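Local coordinates for uncharacterized protein MG027 (Mycoplasma genitalium, PDB 1Q8C) that is of unknown function but has an all-helical fold resembling NusB proteins, so a NusB-like role is conceivable though not established, at residues A20-L28 against I39-D47; I98-V106 against A127-Q136. All blocks are in the same frame, centred on the assembly; numbering follows the deposited sequence.

Contact 1: residues A20-L28 against I39-D47; sequences AVVEFIFSL and IQADFLEYD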
loop_
_atom_site.group_PDB
_atom_site.type_symbol
_atom_site.label_atom_id
_atom_site.label_comp_id
_atom_site.label_asym_id
_atom_site.label_seq_id
_atom_site.Cartn_x
_atom_site.Cartn_y
_atom_site.Cartn_z
ATOM N N ALA A 20 -0.854 -7.802 6.461
ATOM C CA ALA A 20 0.157 -7.495 7.469
ATOM C C ALA A 20 0.991 -6.245 7.138
ATOM O O ALA A 20 1.333 -5.475 8.024
ATOM C CB ALA A 20 1.073 -8.717 7.708
ATOM N N VAL A 21 1.309 -6.028 5.870
ATOM C CA VAL A 21 2.058 -4.844 5.467
ATOM C C VAL A 21 1.160 -3.606 5.576
ATOM O O VAL A 21 1.548 -2.568 6.128
ATOM C CB VAL A 21 2.605 -5.043 4.059
ATOM C CG1 VAL A 21 3.404 -3.845 3.622
ATOM C CG2 VAL A 21 3.501 -6.305 4.033
ATOM N N VAL A 22 -0.065 -3.727 5.080
ATOM C CA VAL A 22 -1.030 -2.635 5.146
ATOM C C VAL A 22 -1.236 -2.135 6.583
ATOM O O VAL A 22 -1.213 -0.929 6.859
ATOM C CB VAL A 22 -2.377 -3.083 4.565
ATOM C CG1 VAL A 22 -3.483 -2.079 4.920
ATOM C CG2 VAL A 22 -2.278 -3.231 3.043
ATOM N N GLU A 23 -1.449 -3.059 7.504
ATOM C CA GLU A 23 -1.689 -2.692 8.895
ATOM C C GLU A 23 -0.459 -1.992 9.462
ATOM O O GLU A 23 -0.578 -1.017 10.189
ATOM C CB GLU A 23 -2.060 -3.912 9.747
ATOM C CG GLU A 23 -3.407 -3.825 10.455
ATOM C CD GLU A 23 -3.844 -2.411 10.835
ATOM O OE1 GLU A 23 -3.708 -2.051 12.035
ATOM O OE2 GLU A 23 -4.351 -1.659 9.942
ATOM N N PHE A 24 0.716 -2.485 9.086
ATOM C CA PHE A 24 1.980 -1.885 9.512
ATOM C C PHE A 24 2.116 -0.427 9.028
ATOM O O PHE A 24 2.352 0.491 9.818
ATOM C CB PHE A 24 3.132 -2.733 8.980
ATOM C CG PHE A 24 4.474 -2.167 9.264
ATOM C CD1 PHE A 24 4.972 -2.125 10.549
ATOM C CD2 PHE A 24 5.262 -1.687 8.222
ATOM C CE1 PHE A 24 6.243 -1.579 10.798
ATOM C CE2 PHE A 24 6.505 -1.166 8.448
ATOM C CZ PHE A 24 6.998 -1.106 9.747
ATOM N N ILE A 25 1.957 -0.241 7.718
ATOM C CA ILE A 25 2.066 1.060 7.081
ATOM C C ILE A 25 1.063 1.985 7.785
ATOM O O ILE A 25 1.426 3.064 8.234
ATOM C CB ILE A 25 1.755 0.962 5.563
ATOM C CG1 ILE A 25 2.849 0.193 4.816
ATOM C CG2 ILE A 25 1.621 2.353 4.979
ATOM C CD1 ILE A 25 2.483 -0.181 3.389
ATOM N N PHE A 26 -0.177 1.516 7.926
ATOM C CA PHE A 26 -1.251 2.258 8.586
ATOM C C PHE A 26 -0.839 2.829 9.935
ATOM O O PHE A 26 -1.155 3.983 10.236
ATOM C CB PHE A 26 -2.483 1.366 8.821
ATOM C CG PHE A 26 -3.617 2.072 9.505
ATOM C CD1 PHE A 26 -4.141 3.232 8.966
ATOM C CD2 PHE A 26 -4.168 1.573 10.684
ATOM C CE1 PHE A 26 -5.197 3.898 9.583
ATOM C CE2 PHE A 26 -5.225 2.223 11.311
ATOM C CZ PHE A 26 -5.746 3.393 10.757
ATOM N N SER A 27 -0.170 2.000 10.743
ATOM C CA SER A 27 0.222 2.365 12.101
ATOM C C SER A 27 1.292 3.437 12.103
ATOM O O SER A 27 1.429 4.164 13.088
ATOM C CB SER A 27 0.720 1.140 12.882
ATOM O OG SER A 27 1.959 0.645 12.361
ATOM N N LEU A 28 2.043 3.522 11.006
ATOM C CA LEU A 28 3.105 4.500 10.823
ATOM C C LEU A 28 2.608 5.843 10.296
ATOM O O LEU A 28 3.233 6.881 10.559
ATOM C CB LEU A 28 4.148 3.984 9.815
ATOM C CG LEU A 28 5.116 2.818 10.075
ATOM C CD1 LEU A 28 5.825 2.494 8.792
ATOM C CD2 LEU A 28 6.163 3.155 11.117
ATOM N N ILE A 39 12.248 2.331 9.773
ATOM C CA ILE A 39 10.990 1.667 9.445
ATOM C C ILE A 39 11.216 0.173 9.209
ATOM O O ILE A 39 10.445 -0.672 9.693
ATOM C CB ILE A 39 10.360 2.270 8.186
ATOM C CG1 ILE A 39 9.909 3.718 8.415
ATOM C CG2 ILE A 39 9.131 1.462 7.807
ATOM C CD1 ILE A 39 9.793 4.537 7.099
ATOM N N GLN A 40 12.262 -0.130 8.435
ATOM C CA GLN A 40 12.711 -1.498 8.198
ATOM C C GLN A 40 12.996 -2.222 9.527
ATOM O O GLN A 40 12.568 -3.344 9.679
ATOM C CB GLN A 40 13.937 -1.523 7.267
ATOM C CG GLN A 40 13.670 -0.940 5.849
ATOM C CD GLN A 40 14.933 -0.763 5.001
ATOM O OE1 GLN A 40 15.805 -1.629 5.002
ATOM N NE2 GLN A 40 15.024 0.354 4.276
ATOM N N ALA A 41 13.698 -1.602 10.484
ATOM C CA ALA A 41 13.908 -2.220 11.814
ATOM C C ALA A 41 12.630 -2.291 12.675
ATOM O O ALA A 41 12.467 -3.247 13.444
ATOM C CB ALA A 41 15.006 -1.530 12.578
ATOM N N ASP A 42 11.727 -1.307 12.543
ATOM C CA ASP A 42 10.415 -1.321 13.225
ATOM C C ASP A 42 9.585 -2.533 12.737
ATOM O O ASP A 42 8.872 -3.158 13.515
ATOM C CB ASP A 42 9.597 -0.038 12.916
ATOM C CG ASP A 42 10.108 1.219 13.650
ATOM O OD1 ASP A 42 11.170 1.191 14.299
ATOM O OD2 ASP A 42 9.469 2.286 13.621
ATOM N N PHE A 43 9.678 -2.825 11.441
ATOM C CA PHE A 43 9.020 -3.985 10.831
ATOM C C PHE A 43 9.480 -5.280 11.455
ATOM O O PHE A 43 8.670 -6.155 11.662
ATOM C CB PHE A 43 9.259 -4.073 9.317
ATOM C CG PHE A 43 8.258 -4.971 8.576
ATOM C CD1 PHE A 43 6.884 -4.845 8.795
ATOM C CD2 PHE A 43 8.698 -5.896 7.639
ATOM C CE1 PHE A 43 5.975 -5.634 8.098
ATOM C CE2 PHE A 43 7.797 -6.688 6.932
ATOM C CZ PHE A 43 6.433 -6.552 7.151
ATOM N N LEU A 44 10.766 -5.411 11.761
ATOM C CA LEU A 44 11.234 -6.584 12.478
ATOM C C LEU A 44 10.598 -6.745 13.866
ATOM O O LEU A 44 10.249 -7.874 14.237
ATOM C CB LEU A 44 12.750 -6.588 12.637
ATOM C CG LEU A 44 13.612 -6.460 11.384
ATOM C CD1 LEU A 44 15.031 -6.861 11.731
ATOM C CD2 LEU A 44 13.063 -7.295 10.227
ATOM N N GLU A 45 10.457 -5.651 14.628
ATOM C CA GLU A 45 9.842 -5.698 15.973
ATOM C C GLU A 45 8.336 -5.945 15.926
ATOM O O GLU A 45 7.716 -6.258 16.952
ATOM C CB GLU A 45 10.061 -4.397 16.728
ATOM C CG GLU A 45 11.506 -4.112 17.086
ATOM C CD GLU A 45 11.601 -3.273 18.330
ATOM O OE1 GLU A 45 11.636 -2.040 18.171
ATOM O OE2 GLU A 45 11.622 -3.842 19.455
ATOM N N TYR A 46 7.770 -5.748 14.739
ATOM C CA TYR A 46 6.350 -5.937 14.445
ATOM C C TYR A 46 5.987 -7.428 14.272
ATOM O O TYR A 46 4.819 -7.783 14.265
ATOM C CB TYR A 46 6.066 -5.230 13.122
ATOM C CG TYR A 46 4.622 -5.140 12.727
ATOM C CD1 TYR A 46 3.734 -4.410 13.492
ATOM C CD2 TYR A 46 4.160 -5.742 11.557
ATOM C CE1 TYR A 46 2.437 -4.296 13.127
ATOM C CE2 TYR A 46 2.850 -5.645 11.188
ATOM C CZ TYR A 46 1.996 -4.915 11.984
ATOM O OH TYR A 46 0.671 -4.787 11.667
ATOM N N ASP A 47 7.005 -8.272 14.104
ATOM C CA ASP A 47 6.844 -9.698 13.851
ATOM C C ASP A 47 6.313 -10.409 15.085
ATOM O O ASP A 47 6.621 -10.016 16.220
ATOM C CB ASP A 47 8.199 -10.299 13.433
ATOM C CG ASP A 47 8.086 -11.690 12.783
ATOM O OD1 ASP A 47 7.013 -12.083 12.271
ATOM O OD2 ASP A 47 9.082 -12.445 12.724
#

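Contact 2: residues I98-V106 against A127-Q136; sequences IDLLTTAVV and ALLIMDHYSQ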
loop_
_atom_site.group_PDB
_atom_site.type_symbol
_atom_site.label_atom_id
_atom_site.label_comp_id
_atom_site.label_asym_id
_atom_site.label_seq_id
_atom_site.Cartn_x
_atom_site.Cartn_y
_atom_site.Cartn_z
ATOM N N ILE A 98 -9.506 11.167 0.754
ATOM C CA ILE A 98 -9.022 9.793 0.950
ATOM C C ILE A 98 -8.635 9.577 2.418
ATOM O O ILE A 98 -8.048 10.466 3.037
ATOM C CB ILE A 98 -7.808 9.525 0.026
ATOM C CG1 ILE A 98 -7.479 8.039 -0.045
ATOM C CG2 ILE A 98 -6.577 10.311 0.503
ATOM C CD1 ILE A 98 -6.291 7.718 -0.930
ATOM N N ASP A 99 -8.973 8.416 2.981
ATOM C CA ASP A 99 -8.668 8.157 4.398
ATOM C C ASP A 99 -7.282 7.508 4.551
ATOM O O ASP A 99 -6.632 7.192 3.559
ATOM C CB ASP A 99 -9.795 7.340 5.068
ATOM C CG ASP A 99 -9.314 6.040 5.661
ATOM O OD1 ASP A 99 -9.459 5.822 6.894
ATOM O OD2 ASP A 99 -8.765 5.186 4.950
ATOM N N LEU A 100 -6.821 7.345 5.785
ATOM C CA LEU A 100 -5.483 6.807 6.020
ATOM C C LEU A 100 -5.357 5.301 5.843
ATOM O O LEU A 100 -4.289 4.816 5.502
ATOM C CB LEU A 100 -4.977 7.202 7.405
ATOM C CG LEU A 100 -4.343 8.598 7.452
ATOM C CD1 LEU A 100 -3.679 8.824 8.807
ATOM C CD2 LEU A 100 -3.329 8.783 6.316
ATOM N N LEU A 101 -6.415 4.550 6.113
ATOM C CA LEU A 101 -6.390 3.127 5.821
ATOM C C LEU A 101 -6.367 2.936 4.319
ATOM O O LEU A 101 -5.591 2.145 3.824
ATOM C CB LEU A 101 -7.587 2.401 6.438
ATOM C CG LEU A 101 -7.746 0.890 6.211
ATOM C CD1 LEU A 101 -6.495 0.115 6.584
ATOM C CD2 LEU A 101 -8.915 0.408 7.049
ATOM N N THR A 102 -7.195 3.676 3.591
ATOM C CA THR A 102 -7.224 3.567 2.130
ATOM C C THR A 102 -5.899 4.015 1.552
ATOM O O THR A 102 -5.435 3.454 0.565
ATOM C CB THR A 102 -8.347 4.411 1.497
ATOM O OG1 THR A 102 -8.059 5.808 1.669
ATOM C CG2 THR A 102 -9.687 4.176 2.188
ATOM N N THR A 103 -5.282 5.014 2.176
ATOM C CA THR A 103 -3.941 5.441 1.783
ATOM C C THR A 103 -2.936 4.298 2.021
ATOM O O THR A 103 -2.116 4.019 1.172
ATOM C CB THR A 103 -3.489 6.729 2.548
ATOM O OG1 THR A 103 -4.367 7.826 2.260
ATOM C CG2 THR A 103 -2.141 7.219 2.043
ATOM N N ALA A 104 -3.022 3.624 3.167
ATOM C CA ALA A 104 -2.070 2.562 3.515
ATOM C C ALA A 104 -2.180 1.404 2.528
ATOM O O ALA A 104 -1.180 0.784 2.165
ATOM C CB ALA A 104 -2.316 2.076 4.957
ATOM N N VAL A 105 -3.414 1.121 2.107
ATOM C CA VAL A 105 -3.674 0.127 1.076
ATOM C C VAL A 105 -3.048 0.546 -0.268
ATOM O O VAL A 105 -2.436 -0.274 -0.945
ATOM C CB VAL A 105 -5.179 -0.093 0.855
ATOM C CG1 VAL A 105 -5.410 -0.941 -0.413
ATOM C CG2 VAL A 105 -5.817 -0.732 2.079
ATOM N N VAL A 106 -3.198 1.811 -0.652
ATOM C CA VAL A 106 -2.625 2.288 -1.913
ATOM C C VAL A 106 -1.076 2.301 -1.842
ATOM O O VAL A 106 -0.415 1.912 -2.784
ATOM C CB VAL A 106 -3.133 3.691 -2.308
ATOM C CG1 VAL A 106 -2.348 4.214 -3.516
ATOM C CG2 VAL A 106 -4.628 3.659 -2.655
ATOM N N ALA A 127 -6.192 -5.385 -3.744
ATOM C CA ALA A 127 -6.379 -4.182 -2.942
ATOM C C ALA A 127 -7.837 -4.046 -2.526
ATOM O O ALA A 127 -8.143 -3.626 -1.408
ATOM C CB ALA A 127 -5.960 -2.951 -3.741
ATOM N N LEU A 128 -8.725 -4.379 -3.457
ATOM C CA LEU A 128 -10.162 -4.253 -3.246
ATOM C C LEU A 128 -10.612 -5.330 -2.283
ATOM O O LEU A 128 -11.541 -5.129 -1.503
ATOM C CB LEU A 128 -10.905 -4.373 -4.583
ATOM C CG LEU A 128 -10.626 -3.260 -5.601
ATOM C CD1 LEU A 128 -11.572 -3.340 -6.797
ATOM C CD2 LEU A 128 -10.727 -1.883 -4.944
ATOM N N LEU A 129 -9.919 -6.460 -2.336
ATOM C CA LEU A 129 -10.148 -7.560 -1.418
ATOM C C LEU A 129 -9.765 -7.178 0.014
ATOM O O LEU A 129 -10.425 -7.589 0.964
ATOM C CB LEU A 129 -9.341 -8.781 -1.875
ATOM C CG LEU A 129 -9.961 -10.148 -1.614
ATOM C CD1 LEU A 129 -11.420 -10.220 -2.100
ATOM C CD2 LEU A 129 -9.104 -11.219 -2.289
ATOM N N ILE A 130 -8.703 -6.381 0.159
ATOM C CA ILE A 130 -8.270 -5.883 1.467
ATOM C C ILE A 130 -9.221 -4.789 1.993
ATOM O O ILE A 130 -9.505 -4.702 3.188
ATOM C CB ILE A 130 -6.829 -5.370 1.375
ATOM C CG1 ILE A 130 -5.900 -6.534 0.961
ATOM C CG2 ILE A 130 -6.414 -4.720 2.688
ATOM C CD1 ILE A 130 -4.391 -6.243 1.110
ATOM N N MET A 131 -9.735 -3.971 1.091
ATOM C CA MET A 131 -10.717 -2.960 1.468
ATOM C C MET A 131 -11.984 -3.630 2.027
ATOM O O MET A 131 -12.551 -3.163 3.008
ATOM C CB MET A 131 -11.037 -2.075 0.261
ATOM C CG MET A 131 -9.831 -1.227 -0.172
ATOM S SD MET A 131 -9.474 0.187 0.888
ATOM C CE MET A 131 -10.630 1.421 0.141
ATOM N N ASP A 132 -12.408 -4.729 1.408
ATOM C CA ASP A 132 -13.543 -5.511 1.903
ATOM C C ASP A 132 -13.251 -6.090 3.283
ATOM O O ASP A 132 -14.128 -6.128 4.153
ATOM C CB ASP A 132 -13.850 -6.673 0.957
ATOM C CG ASP A 132 -14.617 -6.244 -0.285
ATOM O OD1 ASP A 132 -15.049 -5.075 -0.355
ATOM O OD2 ASP A 132 -14.833 -7.039 -1.229
ATOM N N HIS A 133 -12.016 -6.560 3.462
ATOM C CA HIS A 133 -11.570 -7.138 4.722
ATOM C C HIS A 133 -11.712 -6.141 5.864
ATOM O O HIS A 133 -12.068 -6.521 6.976
ATOM C CB HIS A 133 -10.120 -7.631 4.614
ATOM C CG HIS A 133 -9.514 -8.008 5.925
ATOM N ND1 HIS A 133 -8.987 -7.076 6.792
ATOM C CD2 HIS A 133 -9.363 -9.211 6.529
ATOM C CE1 HIS A 133 -8.538 -7.687 7.872
ATOM N NE2 HIS A 133 -8.748 -8.983 7.736
ATOM N N TYR A 134 -11.450 -4.867 5.574
ATOM C CA TYR A 134 -11.552 -3.790 6.556
ATOM C C TYR A 134 -12.920 -3.090 6.455
ATOM O O TYR A 134 -13.111 -1.981 6.972
ATOM C CB TYR A 134 -10.419 -2.782 6.336
ATOM C CG TYR A 134 -9.045 -3.245 6.782
ATOM C CD1 TYR A 134 -8.039 -3.493 5.853
ATOM C CD2 TYR A 134 -8.739 -3.392 8.137
ATOM C CE1 TYR A 134 -6.767 -3.895 6.252
ATOM C CE2 TYR A 134 -7.468 -3.795 8.547
ATOM C CZ TYR A 134 -6.491 -4.045 7.595
ATOM O OH TYR A 134 -5.235 -4.445 7.974
ATOM N N SER A 135 -13.869 -3.757 5.803
ATOM C CA SER A 135 -15.196 -3.216 5.539
ATOM C C SER A 135 -15.152 -1.711 5.371
ATOM O O SER A 135 -15.823 -0.973 6.092
ATOM C CB SER A 135 -16.157 -3.583 6.664
ATOM O OG SER A 135 -15.793 -2.917 7.864
ATOM N N GLN A 136 -14.330 -1.265 4.428
ATOM C CA GLN A 136 -14.221 0.147 4.127
ATOM C C GLN A 136 -15.354 0.484 3.165
ATOM O O GLN A 136 -16.160 1.405 3.427
ATOM C CB GLN A 136 -12.848 0.470 3.554
ATOM C CG GLN A 136 -11.785 0.651 4.650
ATOM C CD GLN A 136 -11.760 2.068 5.214
ATOM O OE1 GLN A 136 -11.309 3.007 4.541
ATOM N NE2 GLN A 136 -12.248 2.226 6.443
#

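Contact 1: residues A20-L28 against I39-D47
Phe24 and Phe43 mark the nearest backbones, 7.5 Å apart CA to CA, where helix segments 20-28 and 39-45 cross at 121° with their axes 11.4 Å apart at closest. Phe24 spans the distance: with CG anti to the backbone N (chi1 176°), its ring lies against helix 36-45. Phe43 sets an edge against one face of this ring, CD1 lying 3.5 Å above the plane and over its centre, in an edge-to-face pair with planes at 55°. Tyr46 receives Phe24 in turn: an edge of the Phe24 ring is directed at the Tyr46 face, and Phe24 CB adds a CH-pi contact 4.1 Å from the Tyr46 centroid. Ile39 O lies at the edge of the Phe24 ring, near its plane, 3.5 Å from Phe24 CZ. The other end is aliphatic, Leu28 CD1 meeting Ile39 CG2 at 3.6 Å. No hydrogen bond joins the segments; the Asp42 carboxylate turns to Lys34 in a salt bridge, and Arg51 makes a cation-pi contact with Tyr46. What results is an aromatic cluster of Phe24, Phe43 and Tyr46, knitting two successive helices of the NusB-like helical fold together.

Contact 2: residues I98-V106 against A127-Q136
Val105 and Ala127 bring the backbones to 6.5 Å, CA to CA, and the buried part of the contact lies around them, between segments 100-106 and 127-133, which run roughly antiparallel at 150°. The two methyls of Val105 divide the work: CG1 rests on Ala127 CB at 3.9 Å, while CG2 faces Ile130 CG2 and Met131 SD. Bends at chi2 and chi3 curl the Met131 chain back to the first helix, where CE touches Thr102 CG2 at 3.6 Å. The solvent side is looser: Leu101, Tyr134, Asp99 and Gln136 are partly exposed, and His133 and Ser135 beside them are exposed. Leu101 CD1 sits over a face of the Tyr134 ring, 4.0 Å from its centroid and 12° off the normal; His133 ND1 lies over the opposite face. Leu101 CD2 bears on Tyr134 CB at 3.6 Å. Here one helix begins and the other ends: Asp99 is the N-cap, its OD2 taking the N-H of Thr102 at 2.6 Å in a nearly straight bond (171°), and a Schellman motif with Ser135 at C-prime finishes the other. Apolar and CH-pi packing thus carries the contact, while the clear polar bonds at this end, the Asp99 cap and the Schellman backbone bonds, stay within their own segments.

How the contacts relate
From the N terminus, helix 14-28 turns back through a short connection into helix 36-45, and contact 1 closes a loop of ten residues between its segments. The chain then runs through the long helix 55-81 and an unmodelled stretch, 89-96, before contact 2 closes the hairpin of helix 100-116 and helix 120-133, with 20 mostly helical residues between its segments. The two closures are in series, neither enclosing nor crossing the other, with centres about 16 Å apart. Helix 14-28 bridges them: Val22 O lies 3.7 Å from Ala104 CB, and Glu23, which also touches Tyr46, reaches Tyr134. Helix 55-81 also touches segments of both contacts, through Phe64 against Ile25 and Leu28 and through Ile75 against Val106.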